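Uncharacterized protein (Bacteroides ovatus CL02T12C04, PDB 6PTM) is probably an exo-acting carrageenase of glycoside hydrolase family 42, cutting carrageenan chains from their ends. Local coordinates at residues K236-K241 with H260-Q265; M196-V201 with L229-F234. All coordinates share one frame; numbering follows the deposited sequence.

Contact 1: residues K236-K241 with H260-Q265; sequences KWAEKK and HPLARQ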
loop_
_atom_site.group_PDB
_atom_site.type_symbol
_atom_site.label_atom_id
_atom_site.label_comp_id
_atom_site.label_asym_id
_atom_site.label_seq_id
_atom_site.Cartn_x
_atom_site.Cartn_y
_atom_site.Cartn_z
ATOM N N LYS A 236 14.081 -17.955 -24.312
ATOM C CA LYS A 236 15.137 -18.996 -24.390
ATOM C C LYS A 236 16.145 -18.636 -25.494
ATOM O O LYS A 236 17.326 -18.885 -25.304
ATOM C CB LYS A 236 14.523 -20.389 -24.599
ATOM C CG LYS A 236 13.879 -20.969 -23.347
ATOM C CD LYS A 236 14.889 -21.377 -22.286
ATOM C CE LYS A 236 14.304 -21.476 -20.894
ATOM N NZ LYS A 236 13.179 -22.440 -20.868
ATOM N N TRP A 237 15.731 -18.061 -26.610
ATOM C CA TRP A 237 16.710 -17.752 -27.683
ATOM C C TRP A 237 17.788 -16.809 -27.131
ATOM O O TRP A 237 18.966 -16.953 -27.530
ATOM C CB TRP A 237 16.033 -17.183 -28.927
ATOM C CG TRP A 237 15.454 -15.818 -28.700
ATOM C CD1 TRP A 237 14.139 -15.513 -28.446
ATOM C CD2 TRP A 237 16.163 -14.562 -28.717
ATOM N NE1 TRP A 237 13.992 -14.157 -28.304
ATOM C CE2 TRP A 237 15.218 -13.557 -28.432
ATOM C CE3 TRP A 237 17.500 -14.195 -28.903
ATOM C CZ2 TRP A 237 15.568 -12.217 -28.348
ATOM C CZ3 TRP A 237 17.851 -12.868 -28.795
ATOM C CH2 TRP A 237 16.895 -11.891 -28.545
ATOM N N ALA A 238 17.407 -15.848 -26.282
ATOM C CA ALA A 238 18.339 -14.853 -25.704
ATOM C C ALA A 238 19.258 -15.563 -24.716
ATOM O O ALA A 238 20.452 -15.225 -24.658
ATOM C CB ALA A 238 17.575 -13.743 -25.016
ATOM N N GLU A 239 18.702 -16.462 -23.917
ATOM C CA GLU A 239 19.489 -17.213 -22.914
ATOM C C GLU A 239 20.558 -18.058 -23.645
ATOM O O GLU A 239 21.720 -18.048 -23.208
ATOM C CB GLU A 239 18.554 -18.071 -22.066
ATOM C CG GLU A 239 19.314 -18.947 -21.108
ATOM C CD GLU A 239 18.435 -19.719 -20.150
ATOM O OE1 GLU A 239 17.165 -19.526 -20.207
ATOM O OE2 GLU A 239 19.035 -20.505 -19.346
ATOM N N LYS A 240 20.181 -18.739 -24.734
ATOM C CA LYS A 240 21.098 -19.579 -25.562
ATOM C C LYS A 240 22.157 -18.664 -26.188
ATOM O O LYS A 240 23.316 -18.990 -26.098
ATOM C CB LYS A 240 20.316 -20.401 -26.603
ATOM C CG LYS A 240 21.166 -21.131 -27.641
ATOM C CD LYS A 240 20.395 -22.013 -28.613
ATOM N N LYS A 241 21.784 -17.514 -26.746
ATOM C CA LYS A 241 22.741 -16.586 -27.379
ATOM C C LYS A 241 23.817 -16.104 -26.382
ATOM O O LYS A 241 24.968 -15.868 -26.806
ATOM C CB LYS A 241 21.947 -15.403 -27.910
ATOM C CG LYS A 241 22.752 -14.353 -28.644
ATOM C CD LYS A 241 21.846 -13.325 -29.249
ATOM C CE LYS A 241 22.498 -11.989 -29.496
ATOM N NZ LYS A 241 23.323 -12.057 -30.716
ATOM N N HIS A 260 22.553 -6.285 -18.121
ATOM C CA HIS A 260 23.083 -6.985 -19.327
ATOM C C HIS A 260 22.531 -6.316 -20.583
ATOM O O HIS A 260 21.322 -6.083 -20.657
ATOM C CB HIS A 260 22.728 -8.461 -19.297
ATOM C CG HIS A 260 23.512 -9.262 -20.282
ATOM N ND1 HIS A 260 23.367 -9.090 -21.639
ATOM C CD2 HIS A 260 24.444 -10.223 -20.103
ATOM C CE1 HIS A 260 24.196 -9.901 -22.265
ATOM N NE2 HIS A 260 24.865 -10.628 -21.343
ATOM N N PRO A 261 23.357 -5.978 -21.604
ATOM C CA PRO A 261 22.860 -5.317 -22.817
ATOM C C PRO A 261 21.772 -6.098 -23.548
ATOM O O PRO A 261 20.961 -5.462 -24.149
ATOM C CB PRO A 261 24.076 -5.189 -23.738
ATOM C CG PRO A 261 25.225 -5.113 -22.761
ATOM C CD PRO A 261 24.829 -6.031 -21.606
ATOM N N LEU A 262 21.781 -7.432 -23.491
ATOM C CA LEU A 262 20.795 -8.220 -24.243
ATOM C C LEU A 262 19.453 -8.112 -23.500
ATOM O O LEU A 262 18.387 -8.163 -24.153
ATOM C CB LEU A 262 21.298 -9.653 -24.388
ATOM C CG LEU A 262 20.396 -10.568 -25.193
ATOM C CD1 LEU A 262 20.327 -10.100 -26.629
ATOM C CD2 LEU A 262 20.878 -11.996 -25.100
ATOM N N ALA A 263 19.489 -7.890 -22.191
ATOM C CA ALA A 263 18.263 -7.669 -21.399
ATOM C C ALA A 263 17.632 -6.350 -21.845
ATOM O O ALA A 263 16.410 -6.315 -22.071
ATOM C CB ALA A 263 18.579 -7.692 -19.922
ATOM N N ARG A 264 18.436 -5.295 -21.973
ATOM C CA ARG A 264 17.956 -3.967 -22.420
ATOM C C ARG A 264 17.435 -4.035 -23.883
ATOM O O ARG A 264 16.375 -3.408 -24.176
ATOM C CB ARG A 264 19.052 -2.921 -22.192
ATOM C CG ARG A 264 19.603 -2.968 -20.772
ATOM C CD ARG A 264 19.338 -1.710 -19.982
ATOM N NE ARG A 264 19.510 -1.870 -18.529
ATOM C CZ ARG A 264 19.594 -0.843 -17.682
ATOM N NH1 ARG A 264 19.583 0.397 -18.156
ATOM N NH2 ARG A 264 19.703 -1.048 -16.379
ATOM N N GLN A 265 18.123 -4.745 -24.779
ATOM C CA GLN A 265 17.628 -4.935 -26.174
ATOM C C GLN A 265 16.223 -5.571 -26.112
ATOM O O GLN A 265 15.282 -5.098 -26.799
ATOM C CB GLN A 265 18.594 -5.801 -26.995
ATOM C CG GLN A 265 18.036 -6.209 -28.374
ATOM C CD GLN A 265 18.907 -7.254 -29.031
ATOM O OE1 GLN A 265 20.116 -7.103 -29.020
ATOM N NE2 GLN A 265 18.317 -8.348 -29.527
#

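Contact 2: residues M196-V201 with L229-F234; sequences MTNANV and LNHSNF. With EDO (1,2-ethanediol), chain B.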
loop_
_atom_site.group_PDB
_atom_site.type_symbol
_atom_site.label_atom_id
_atom_site.label_comp_id
_atom_site.label_asym_id
_atom_site.label_seq_id
_atom_site.Cartn_x
_atom_site.Cartn_y
_atom_site.Cartn_z
ATOM N N MET A 196 1.974 -8.693 -20.579
ATOM C CA MET A 196 3.016 -9.132 -21.534
ATOM C C MET A 196 4.291 -9.502 -20.782
ATOM O O MET A 196 4.389 -9.215 -19.583
ATOM C CB MET A 196 3.307 -8.046 -22.568
ATOM C CG MET A 196 3.728 -6.748 -21.975
ATOM S SD MET A 196 3.847 -5.609 -23.360
ATOM C CE MET A 196 4.452 -4.185 -22.454
ATOM N N THR A 197 5.211 -10.147 -21.495
ATOM C CA THR A 197 6.447 -10.745 -20.966
ATOM C C THR A 197 7.542 -10.586 -22.018
ATOM O O THR A 197 7.234 -10.626 -23.253
ATOM C CB THR A 197 6.197 -12.205 -20.559
ATOM O OG1 THR A 197 7.447 -12.687 -20.099
ATOM C CG2 THR A 197 5.678 -13.085 -21.674
ATOM N N ASN A 198 8.789 -10.450 -21.568
ATOM C CA ASN A 198 9.913 -10.452 -22.523
ATOM C C ASN A 198 9.912 -11.755 -23.343
ATOM O O ASN A 198 10.463 -11.738 -24.424
ATOM C CB ASN A 198 11.222 -10.152 -21.819
ATOM C CG ASN A 198 11.245 -8.722 -21.336
ATOM O OD1 ASN A 198 11.267 -7.799 -22.135
ATOM N ND2 ASN A 198 11.264 -8.544 -20.041
ATOM N N ALA A 199 9.309 -12.847 -22.881
ATOM C CA ALA A 199 9.250 -14.102 -23.682
ATOM C C ALA A 199 8.422 -13.863 -24.953
ATOM O O ALA A 199 8.507 -14.688 -25.876
ATOM C CB ALA A 199 8.703 -15.258 -22.875
ATOM N N ASN A 200 7.649 -12.776 -25.027
ATOM C CA ASN A 200 6.833 -12.477 -26.238
ATOM C C ASN A 200 7.733 -11.885 -27.316
ATOM O O ASN A 200 7.222 -11.658 -28.439
ATOM C CB ASN A 200 5.677 -11.506 -25.975
ATOM C CG ASN A 200 4.660 -11.977 -24.958
ATOM O OD1 ASN A 200 4.140 -11.162 -24.199
ATOM N ND2 ASN A 200 4.358 -13.265 -24.954
ATOM N N VAL A 201 8.999 -11.553 -26.981
ATOM C CA VAL A 201 10.021 -11.190 -27.998
ATOM C C VAL A 201 10.622 -12.518 -28.476
ATOM O O VAL A 201 11.397 -13.130 -27.690
ATOM C CB VAL A 201 11.116 -10.240 -27.469
ATOM C CG1 VAL A 201 12.105 -9.888 -28.579
ATOM C CG2 VAL A 201 10.547 -8.969 -26.862
ATOM N N LEU A 229 3.859 -5.757 -16.790
ATOM C CA LEU A 229 5.125 -6.266 -17.373
ATOM C C LEU A 229 5.656 -7.394 -16.500
ATOM O O LEU A 229 6.002 -7.123 -15.320
ATOM C CB LEU A 229 6.156 -5.149 -17.472
ATOM C CG LEU A 229 6.042 -4.275 -18.710
ATOM C CD1 LEU A 229 4.836 -3.373 -18.588
ATOM C CD2 LEU A 229 7.338 -3.460 -18.926
ATOM N N ASN A 230 5.718 -8.595 -17.071
ATOM C CA ASN A 230 6.313 -9.806 -16.461
ATOM C C ASN A 230 7.814 -9.824 -16.714
ATOM O O ASN A 230 8.223 -9.459 -17.838
ATOM C CB ASN A 230 5.725 -11.092 -17.027
ATOM C CG ASN A 230 6.594 -12.286 -16.695
ATOM O OD1 ASN A 230 7.577 -12.549 -17.410
ATOM N ND2 ASN A 230 6.235 -12.976 -15.612
ATOM N N HIS A 231 8.592 -10.218 -15.701
ATOM C CA HIS A 231 10.076 -10.286 -15.781
ATOM C C HIS A 231 10.618 -11.652 -15.342
ATOM O O HIS A 231 11.852 -11.770 -15.282
ATOM C CB HIS A 231 10.700 -9.120 -14.995
ATOM C CG HIS A 231 10.404 -7.782 -15.583
ATOM N ND1 HIS A 231 11.033 -7.333 -16.715
ATOM C CD2 HIS A 231 9.532 -6.811 -15.218
ATOM C CE1 HIS A 231 10.566 -6.124 -17.018
ATOM N NE2 HIS A 231 9.646 -5.776 -16.106
ATOM N N SER A 232 9.774 -12.632 -15.002
ATOM C CA SER A 232 10.231 -13.976 -14.556
ATOM C C SER A 232 10.563 -14.876 -15.749
ATOM O O SER A 232 11.286 -15.832 -15.551
ATOM C CB SER A 232 9.223 -14.632 -13.677
ATOM O OG SER A 232 8.022 -14.815 -14.374
ATOM N N ASN A 233 10.058 -14.555 -16.933
ATOM C CA ASN A 233 10.107 -15.435 -18.122
ATOM C C ASN A 233 10.903 -14.695 -19.193
ATOM O O ASN A 233 10.330 -13.832 -19.875
ATOM C CB ASN A 233 8.685 -15.825 -18.560
ATOM C CG ASN A 233 8.669 -16.888 -19.649
ATOM O OD1 ASN A 233 9.726 -17.338 -20.111
ATOM N ND2 ASN A 233 7.477 -17.278 -20.096
ATOM N N PHE A 234 12.192 -14.992 -19.317
ATOM C CA PHE A 234 13.073 -14.324 -20.290
ATOM C C PHE A 234 13.245 -15.271 -21.478
ATOM O O PHE A 234 13.377 -16.474 -21.288
ATOM C CB PHE A 234 14.339 -13.904 -19.556
ATOM C CG PHE A 234 15.199 -13.007 -20.383
ATOM C CD1 PHE A 234 14.867 -11.670 -20.540
ATOM C CD2 PHE A 234 16.331 -13.492 -21.012
ATOM C CE1 PHE A 234 15.654 -10.843 -21.317
ATOM C CE2 PHE A 234 17.101 -12.654 -21.803
ATOM C CZ PHE A 234 16.776 -11.336 -21.933
HETATM C C1 EDO B . 3.682 -12.814 -12.767
HETATM O O1 EDO B . 3.849 -12.605 -14.164
HETATM C C2 EDO B . 4.839 -12.215 -12.051
HETATM O O2 EDO B . 6.107 -12.789 -12.383
HETATM O O HOH W 1 10.021 -11.197 -19.132
#

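Contact 1: residues K236-K241 with H260-Q265
L262 reaches across from helix 261-278 and fits its two methyl groups against helix 236-241. The two short helical segments run nearly antiparallel, at 157°, with axes 11.0 Å apart. The tight part is at A238. L262 CD2 sits 3.3 Å from the backbone A238 O and 3.7 Å from A238 CB. L262 CD1 turns to W237 and K241 and packs more loosely, 4.1 Å from K241 CE. The leucine has CG anti to the backbone N (chi1 -178°), which carries both methyls out to the facing helix. A238 CB also lies over one face of the W237 ring, toward its rim. The looser side is formed by Q265 and the exposed K241. Q265 NE2 approaches the ring edge of W237 near its plane, 3.9 Å from W237 CH2, with amide and ring planes 22° apart. Q265 NE2 hydrogen-bonds instead to N204 OD1, and W237 NE1 donates to V201 O. At the helix start, H260 is the N-cap: H260 ND1 accepts from L262 N in the ring plane, at 2.9 Å. No hydrogen bond crosses between the segments, so their direct contact rests mainly on van der Waals packing around the L262 methyls.

Contact 2: residues M196-V201 with L229-F234
The backbones of M196 and L229 pair as neighbouring parallel strands, and N230 N donates to M196 O at 2.9 Å. This joins the two strands of a beta-alpha-beta unit, 192-197 and 225-230, at their C-terminal ends, consistent with the (beta/alpha)8 barrel of family 42. On one face of the sheet the M196 and L229 side chains lie side by side, with M196 CE 4.0 Å from L229 CD1. On the other face T197 and N230 also run alongside each other. T197 OG1 donates to N230 OD1 at 2.7 Å, arriving from above the carbonyl plane, 39° out of it. T197 OG1 is anti to its own backbone nitrogen (chi1 179°), which sets the hydroxyl beside the asparagine. N230 OD1 also accepts from N233 N, in the carbonyl plane and on a lone pair. This Asx motif ties the 230-233 turn to the same oxygen. N230 ND2 binds S232 OG and O1 of a 1,2-ethanediol, probably from the crystallisation liquor. A leucine in place of N230 would probably leave the T197 hydroxyl and N233 N without their shared acceptor and free the turn to shift. Further on, A199 CB packs against the N233 amide, and N198 CB lies 4.2 Å from F234 CD1. The N198 amide passes obliquely by the H231 ring; N198 ND2 donates to N267 OD1, while H231 ND1 pairs with Y256 OH. A water accepts from N198 N at 2.8 Å and from N198 ND2 at 3.1 Å.

In the fold
Both segments of contact 2 precede those of contact 1 in the chain. The centres of the two contacts are about 12 Å apart. Contact 2 joins two adjacent strands of what is probably the (beta/alpha)8 barrel. Contact 1 lies beyond the end of strand 225-230, where helix 236-241 follows and meets the start of helix 261-278. The two contacts touch directly: besides the bond from W237 to V201, the F234 ring packs on A263. Helix 261-278 also meets M196, N198 and H231 of contact 2. The strand ends and the helix pair thus pack together at the C-terminal ends of these strands, the end that carries the active site in (beta/alpha)8 barrels.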